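Local atomic coordinates of putative TetR-family transcriptional regulator (Syntrophomonas wolfei subsp. wolfei, PDB entry 3LWJ), a protein that probably binds DNA as a regulator of transcription, through a helix-turn-helix predicted near its N terminus, as in other members of the TetR family. Residues A[69-72]-A[73-77]; A[137-140]-A[141-145]; A[190-194]-A[195-199]. All coordinates share one frame; numbering follows the deposited sequence.

Contact 1: A[69-72]-A[73-77]; sequences KQII and SSISE
Ser73, Ser74 and Ser76 turn their hydroxyls back onto the carbonyls of Lys69, Gln70 and Ile72, one turn earlier in helix 56-79, and this serine-rich turn sets the character of the contact. Backbone bonds of the ordinary i to i+4 kind run through it: Ser73 N, Ser74 N and Ser76 N give to Lys69, Gln70 and Ile72, and Ile75 N reaches Ile71 O at 3.2 Å.

The hydroxyl bonds come on top of these. Ser76 OG donates to Ile72 O at 2.7 Å; it sits anti to its own carbonyl carbon and beside the backbone N (chi1 -55°), which swings it back toward the preceding turn. Ser73 differs: its OG stands between N and the carbonyl carbon (chi1 65°), yet still donates to Lys69 O, 2.9 Å away. At both carbonyls the N-H and the hydroxyl arrive from opposite faces of the carbonyl plane. Ser74 OG, in the conformer given, donates to Gln70 O in the same fashion, but Ser74 was modelled in two conformers, so this bond may be made only part of the time.

The apolar part is small. Ile71 and Ile75 lie side by side and point the same way, Ile71 CG2 being 4.2 Å from Ile75 CD1. The pair faces helix 85-102, Ile71 on Val99 and Ile75 on Thr92, while Ile72, Ile75 and Ser76 meet Phe134 of helix 118-144. Gln70 OE1 is bonded to Asn103 ND2.

Three serines within four residues thus turn their hydroxyls to their own helix. Lys69 O and Ile72 O are each gripped twice, Gln70 O in that one conformer only, and a hydroxyl so bonded needs no acceptor from another helix.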
loop_
_atom_site.group_PDB
_atom_site.type_symbol
_atom_site.label_atom_id
_atom_site.label_comp_id
_atom_site.label_asym_id
_atom_site.label_seq_id
_atom_site.Cartn_x
_atom_site.Cartn_y
_atom_site.Cartn_z
ATOM N N LYS A 69 12.480 -12.776 -8.364
ATOM C CA LYS A 69 13.151 -14.026 -8.517
ATOM C C LYS A 69 13.840 -14.448 -7.213
ATOM O O LYS A 69 13.819 -15.624 -6.841
ATOM C CB LYS A 69 14.170 -13.937 -9.656
ATOM C CG LYS A 69 14.776 -15.273 -9.981
ATOM C CD LYS A 69 15.813 -15.216 -11.078
ATOM C CE LYS A 69 16.311 -16.633 -11.348
ATOM N NZ LYS A 69 17.481 -16.631 -12.235
ATOM N N GLN A 70 14.462 -13.496 -6.538
ATOM C CA GLN A 70 15.136 -13.774 -5.261
ATOM C C GLN A 70 14.138 -14.121 -4.120
ATOM O O GLN A 70 14.374 -15.052 -3.334
ATOM C CB GLN A 70 16.014 -12.583 -4.890
ATOM C CG GLN A 70 16.932 -12.766 -3.677
ATOM C CD GLN A 70 17.580 -11.441 -3.262
ATOM O OE1 GLN A 70 17.550 -10.460 -4.024
ATOM N NE2 GLN A 70 18.140 -11.398 -2.045
ATOM N N ILE A 71 13.016 -13.392 -4.060
ATOM C CA ILE A 71 11.916 -13.687 -3.125
ATOM C C ILE A 71 11.369 -15.116 -3.369
ATOM O O ILE A 71 11.295 -15.937 -2.445
ATOM C CB ILE A 71 10.752 -12.628 -3.264
ATOM C CG1 ILE A 71 11.233 -11.217 -2.856
ATOM C CG2 ILE A 71 9.522 -13.026 -2.436
ATOM C CD1 ILE A 71 10.220 -10.099 -3.161
ATOM N N ILE A 72 11.024 -15.414 -4.621
ATOM C CA ILE A 72 10.381 -16.691 -4.960
ATOM C C ILE A 72 11.315 -17.886 -4.758
ATOM O O ILE A 72 10.872 -18.924 -4.313
ATOM C CB ILE A 72 9.806 -16.678 -6.410
ATOM C CG1 ILE A 72 8.662 -15.657 -6.499
ATOM C CG2 ILE A 72 9.335 -18.114 -6.882
ATOM C CD1 ILE A 72 8.152 -15.509 -7.903
ATOM N N SER A 73 12.598 -17.722 -5.062
ATOM C CA SER A 73 13.582 -18.813 -4.907
ATOM C C SER A 73 13.984 -19.047 -3.443
ATOM O O SER A 73 14.193 -20.197 -3.024
ATOM C CB SER A 73 14.828 -18.582 -5.775
ATOM O OG SER A 73 15.535 -17.438 -5.351
ATOM N N SER A 74 14.064 -17.995 -2.648
ATOM C CA SER A 74 14.286 -18.174 -1.210
ATOM C C SER A 74 13.168 -19.011 -0.574
ATOM O O SER A 74 13.422 -19.924 0.194
ATOM C CB SER A 74 14.375 -16.821 -0.522
ATOM O OG SER A 74 15.420 -16.061 -1.092
ATOM N N ILE A 75 11.925 -18.698 -0.914
ATOM C CA ILE A 75 10.770 -19.404 -0.378
ATOM C C ILE A 75 10.784 -20.874 -0.879
ATOM O O ILE A 75 10.658 -21.832 -0.088
ATOM C CB ILE A 75 9.465 -18.694 -0.792
ATOM C CG1 ILE A 75 9.362 -17.309 -0.112
ATOM C CG2 ILE A 75 8.232 -19.510 -0.401
ATOM C CD1 ILE A 75 8.163 -16.470 -0.552
ATOM N N SER A 76 10.950 -21.036 -2.190
ATOM C CA SER A 76 10.970 -22.378 -2.831
ATOM C C SER A 76 12.083 -23.261 -2.290
ATOM O O SER A 76 11.881 -24.456 -2.070
ATOM C CB SER A 76 11.094 -22.251 -4.352
ATOM O OG SER A 76 10.064 -21.426 -4.847
ATOM N N GLU A 77 13.249 -22.685 -2.051
ATOM C CA GLU A 77 14.323 -23.423 -1.385
ATOM C C GLU A 77 13.946 -23.879 0.026
ATOM O O GLU A 77 14.250 -24.986 0.416
ATOM C CB GLU A 77 15.596 -22.577 -1.337
ATOM C CG GLU A 77 16.312 -22.506 -2.677
ATOM C CD GLU A 77 17.155 -21.250 -2.858
ATOM O OE1 GLU A 77 17.458 -20.567 -1.853
ATOM O OE2 GLU A 77 17.505 -20.945 -4.021
#

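Contact 2: A[137-140]-A[141-145]; sequences RNIE and YGIKK. With EDO (1,2-ethanediol), chain B.
The C-terminal turns of helix 118-144, in the all-helical body of this TetR-family protein, hold this contact. Four i to i+4 backbone bonds carry it; the longest joins Gly142 N to Asn138 O at 3.3 Å, and the last, Lys144 N to Glu140 O at 2.9 Å, is nearly straight at 170°. Ile143 N gives its main bond to Ile139 O and a weak second one to Glu140 O. Lys145 is the first residue to leave helical geometry.

On the buried side Ile139 CG2 approaches Ile143 CD1 at 4.1 Å, the two side chains crossing at a slant. Both lean on Val153 of helix 153-173, and Ile143 also meets Phe148 in the following loop.

Another side of the helix carries charge. Glu140 keeps CG beside its backbone N (chi1 -72°) and extends back along the helix to Arg137, whose NH2 forms a salt bridge with Glu140 OE2 at 2.9 Å. The carboxylate oxygen lies in the guanidinium plane and is met on its syn side; a weak bond from NE adds to the grip. At Asn138, a 1,2-ethanediol, probably from the crystallisation liquor, donates from O1 to Asn138 OD1 at 2.6 Å.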
loop_
_atom_site.group_PDB
_atom_site.type_symbol
_atom_site.label_atom_id
_atom_site.label_comp_id
_atom_site.label_asym_id
_atom_site.label_seq_id
_atom_site.Cartn_x
_atom_site.Cartn_y
_atom_site.Cartn_z
ATOM N N ARG A 137 -0.596 -19.743 -5.634
ATOM C CA ARG A 137 -0.267 -21.181 -5.808
ATOM C C ARG A 137 -0.079 -21.790 -4.432
ATOM O O ARG A 137 -0.611 -22.840 -4.159
ATOM C CB ARG A 137 1.024 -21.428 -6.594
ATOM C CG ARG A 137 1.139 -20.837 -8.006
ATOM C CD ARG A 137 0.131 -21.395 -8.980
ATOM N NE ARG A 137 -1.165 -20.719 -8.842
ATOM C CZ ARG A 137 -1.517 -19.577 -9.441
ATOM N NH1 ARG A 137 -0.676 -18.919 -10.238
ATOM N NH2 ARG A 137 -2.743 -19.092 -9.233
ATOM N N ASN A 138 0.663 -21.108 -3.561
ATOM C CA ASN A 138 0.947 -21.655 -2.231
ATOM C C ASN A 138 -0.275 -21.738 -1.344
ATOM O O ASN A 138 -0.407 -22.705 -0.606
ATOM C CB ASN A 138 2.036 -20.867 -1.524
ATOM C CG ASN A 138 3.323 -20.756 -2.359
ATOM O OD1 ASN A 138 3.996 -19.727 -2.338
ATOM N ND2 ASN A 138 3.650 -21.805 -3.095
ATOM N N ILE A 139 -1.182 -20.750 -1.429
ATOM C CA ILE A 139 -2.443 -20.839 -0.691
ATOM C C ILE A 139 -3.305 -21.998 -1.231
ATOM O O ILE A 139 -3.909 -22.739 -0.467
ATOM C CB ILE A 139 -3.229 -19.532 -0.749
ATOM C CG1 ILE A 139 -2.483 -18.459 0.073
ATOM C CG2 ILE A 139 -4.630 -19.748 -0.195
ATOM C CD1 ILE A 139 -2.679 -17.048 -0.408
ATOM N N GLU A 140 -3.337 -22.143 -2.550
ATOM C CA GLU A 140 -4.105 -23.195 -3.193
ATOM C C GLU A 140 -3.671 -24.575 -2.709
ATOM O O GLU A 140 -4.511 -25.408 -2.313
ATOM C CB GLU A 140 -3.980 -23.079 -4.702
ATOM C CG GLU A 140 -4.734 -21.908 -5.279
ATOM C CD GLU A 140 -4.471 -21.776 -6.762
ATOM O OE1 GLU A 140 -4.403 -22.840 -7.393
ATOM O OE2 GLU A 140 -4.291 -20.654 -7.295
ATOM N N TYR A 141 -2.356 -24.787 -2.698
ATOM C CA TYR A 141 -1.776 -26.018 -2.193
ATOM C C TYR A 141 -2.276 -26.305 -0.773
ATOM O O TYR A 141 -2.717 -27.417 -0.477
ATOM C CB TYR A 141 -0.243 -25.952 -2.260
ATOM C CG TYR A 141 0.454 -27.242 -1.921
ATOM C CD1 TYR A 141 0.509 -28.289 -2.837
ATOM C CD2 TYR A 141 1.075 -27.409 -0.685
ATOM C CE1 TYR A 141 1.166 -29.501 -2.518
ATOM C CE2 TYR A 141 1.734 -28.587 -0.361
ATOM C CZ TYR A 141 1.766 -29.632 -1.273
ATOM O OH TYR A 141 2.404 -30.783 -0.923
ATOM N N GLY A 142 -2.259 -25.295 0.092
ATOM C CA GLY A 142 -2.717 -25.483 1.475
ATOM C C GLY A 142 -4.194 -25.837 1.605
ATOM O O GLY A 142 -4.590 -26.521 2.572
ATOM N N ILE A 143 -5.007 -25.345 0.657
ATOM C CA ILE A 143 -6.448 -25.623 0.616
ATOM C C ILE A 143 -6.635 -27.064 0.238
ATOM O O ILE A 143 -7.383 -27.782 0.887
ATOM C CB ILE A 143 -7.208 -24.729 -0.413
ATOM C CG1 ILE A 143 -7.193 -23.281 0.049
ATOM C CG2 ILE A 143 -8.662 -25.184 -0.587
ATOM C CD1 ILE A 143 -7.697 -22.311 -0.987
ATOM N N LYS A 144 -5.911 -27.469 -0.800
ATOM C CA LYS A 144 -5.910 -28.838 -1.284
ATOM C C LYS A 144 -5.422 -29.877 -0.272
ATOM O O LYS A 144 -5.897 -31.015 -0.303
ATOM C CB LYS A 144 -5.117 -28.940 -2.593
ATOM C CG LYS A 144 -5.866 -28.354 -3.812
ATOM C CD LYS A 144 -6.940 -29.343 -4.347
ATOM C CE LYS A 144 -7.758 -28.778 -5.517
ATOM N NZ LYS A 144 -9.105 -28.291 -5.092
ATOM N N LYS A 145 -4.514 -29.483 0.619
ATOM C CA LYS A 145 -3.985 -30.385 1.649
ATOM C C LYS A 145 -4.782 -30.323 2.968
ATOM O O LYS A 145 -4.360 -30.908 3.973
ATOM C CB LYS A 145 -2.495 -30.078 1.954
ATOM C CG LYS A 145 -1.536 -30.107 0.758
ATOM C CD LYS A 145 -1.456 -31.466 0.044
ATOM C CE LYS A 145 -0.720 -32.515 0.865
ATOM N NZ LYS A 145 -0.560 -33.811 0.135
HETATM C C1 EDO B . 2.568 -17.655 -0.333
HETATM O O1 EDO B . 3.948 -18.102 -0.254
HETATM C C2 EDO B . 1.869 -17.109 0.916
HETATM O O2 EDO B . 1.705 -18.051 1.993
#

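Contact 3: A[190-194]-A[195-199]; sequences HKTLA and VGLLV
This is a helix C-terminal contact at the subunit interface: helix 179-195 ends here, and the chain turns out of it into a loop that meets the second subunit. The last helical turn closes with Val195 N on Lys191 O at 3.0 Å, a nearly straight bond. One residue on, Gly196 N reaches Thr192 O at 2.7 Å, more bent at 137°. Gly196 then leaves helical geometry with a positive phi of 90°, and in its backbone conformation a side chain would be jammed against the carbonyl oxygen of Val195.

The side chains follow the turn. Val195 packs back over the final turn, its CG2 coming within 3.3 Å of Lys191 O. Thr192 has CG2 anti to its backbone N and OG1 beside it (chi1 -60°), parting its methyl from its hydroxyl: CG2 meets Leu197 CD1 beyond the glycine at 4.0 Å, while OG1 accepts from Lys191 NZ at 3.0 Å. The lysine chain, bent at its last two torsions, curls round to make that bond. A valine in place of Thr192 would probably leave Lys191 NZ without this hydroxyl partner and its chain free to swing away.

Lys149 of the second subunit donates through NZ to the carbonyls of Val195, Gly196 and Leu198, and Leu197 packs on Phe89 of that subunit. A lysine amino group from one chain thus gathers carbonyls around the helix terminus of the other, where the negative end of the helix dipole would be expected to favour a positive charge.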
loop_
_atom_site.group_PDB
_atom_site.type_symbol
_atom_site.label_atom_id
_atom_site.label_comp_id
_atom_site.label_asym_id
_atom_site.label_seq_id
_atom_site.Cartn_x
_atom_site.Cartn_y
_atom_site.Cartn_z
ATOM N N HIS A 190 -0.112 -12.383 10.202
ATOM C CA HIS A 190 -0.293 -13.701 9.541
ATOM C C HIS A 190 -0.691 -14.796 10.527
ATOM O O HIS A 190 -1.509 -15.673 10.199
ATOM C CB HIS A 190 0.934 -14.100 8.732
ATOM C CG HIS A 190 1.103 -13.282 7.497
ATOM N ND1 HIS A 190 1.832 -12.113 7.477
ATOM C CD2 HIS A 190 0.605 -13.436 6.253
ATOM C CE1 HIS A 190 1.792 -11.595 6.265
ATOM N NE2 HIS A 190 1.054 -12.375 5.503
ATOM N N LYS A 191 -0.197 -14.690 11.767
ATOM C CA LYS A 191 -0.620 -15.588 12.838
ATOM C C LYS A 191 -2.113 -15.450 13.106
ATOM O O LYS A 191 -2.849 -16.442 13.123
ATOM C CB LYS A 191 0.175 -15.369 14.125
ATOM C CG LYS A 191 -0.388 -16.165 15.361
ATOM C CD LYS A 191 -0.055 -15.500 16.736
ATOM C CE LYS A 191 -0.687 -14.086 16.934
ATOM N NZ LYS A 191 -2.184 -14.037 16.957
ATOM N N THR A 192 -2.553 -14.223 13.317
ATOM C CA THR A 192 -3.979 -13.973 13.541
ATOM C C THR A 192 -4.843 -14.381 12.348
ATOM O O THR A 192 -5.946 -14.918 12.522
ATOM C CB THR A 192 -4.243 -12.518 13.851
ATOM O OG1 THR A 192 -3.518 -12.147 15.031
ATOM C CG2 THR A 192 -5.705 -12.271 14.097
ATOM N N LEU A 193 -4.368 -14.107 11.142
ATOM C CA LEU A 193 -5.094 -14.518 9.923
ATOM C C LEU A 193 -5.310 -16.033 9.870
ATOM O O LEU A 193 -6.404 -16.526 9.486
ATOM C CB LEU A 193 -4.349 -14.033 8.651
ATOM C CG LEU A 193 -4.760 -14.547 7.268
ATOM C CD1 LEU A 193 -6.216 -14.223 7.063
ATOM C CD2 LEU A 193 -3.839 -13.965 6.092
ATOM N N ALA A 194 -4.258 -16.754 10.240
ATOM C CA ALA A 194 -4.243 -18.213 10.325
ATOM C C ALA A 194 -5.233 -18.772 11.352
ATOM O O ALA A 194 -6.053 -19.646 11.036
ATOM C CB ALA A 194 -2.824 -18.679 10.663
ATOM N N VAL A 195 -5.141 -18.279 12.590
ATOM C CA VAL A 195 -6.005 -18.780 13.672
ATOM C C VAL A 195 -7.426 -18.191 13.637
ATOM O O VAL A 195 -8.327 -18.773 14.196
ATOM C CB VAL A 195 -5.366 -18.601 15.089
ATOM C CG1 VAL A 195 -4.078 -19.323 15.141
ATOM C CG2 VAL A 195 -5.157 -17.119 15.448
ATOM N N GLY A 196 -7.592 -17.039 12.991
ATOM C CA GLY A 196 -8.855 -16.362 12.906
ATOM C C GLY A 196 -9.119 -15.387 14.024
ATOM O O GLY A 196 -8.807 -15.659 15.198
ATOM N N LEU A 197 -9.713 -14.253 13.665
ATOM C CA LEU A 197 -9.908 -13.178 14.600
ATOM C C LEU A 197 -11.030 -13.509 15.576
ATOM O O LEU A 197 -10.997 -13.088 16.740
ATOM C CB LEU A 197 -10.234 -11.876 13.857
ATOM C CG LEU A 197 -10.323 -10.605 14.697
ATOM C CD1 LEU A 197 -9.002 -10.385 15.426
ATOM C CD2 LEU A 197 -10.710 -9.377 13.860
ATOM N N LEU A 198 -12.045 -14.210 15.085
ATOM C CA LEU A 198 -13.207 -14.513 15.914
ATOM C C LEU A 198 -12.794 -15.526 16.958
ATOM O O LEU A 198 -12.025 -16.460 16.680
ATOM C CB LEU A 198 -14.390 -15.055 15.091
ATOM C CG LEU A 198 -15.104 -14.068 14.146
ATOM C CD1 LEU A 198 -16.143 -14.829 13.281
ATOM C CD2 LEU A 198 -15.792 -12.918 14.886
ATOM N N VAL A 199 -13.292 -15.326 18.172
ATOM C CA VAL A 199 -13.183 -16.351 19.206
ATOM C C VAL A 199 -13.921 -17.618 18.749
ATOM O O VAL A 199 -13.334 -18.700 18.699
ATOM C CB VAL A 199 -13.759 -15.848 20.521
ATOM C CG1 VAL A 199 -13.961 -17.011 21.499
ATOM C CG2 VAL A 199 -12.865 -14.746 21.094
#

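From the N terminus, the chain passes the predicted helix-turn-helix before reaching contact 1, well along helix 56-79; contact 2 follows near the end of helix 118-144, and contact 3 where helix 179-195 gives out. Each joins adjoining residues, so none closes a long loop, and the three follow in series without nesting or crossing. Contacts 1 and 2 have centres about 17 Å apart and do not touch, yet Phe134, upstream on the helix of contact 2, packs against contact 1. Helix 85-102 is a shared neighbour of all three, and helix 153-173 of contacts 2 and 3. Only contact 3 reaches the second subunit.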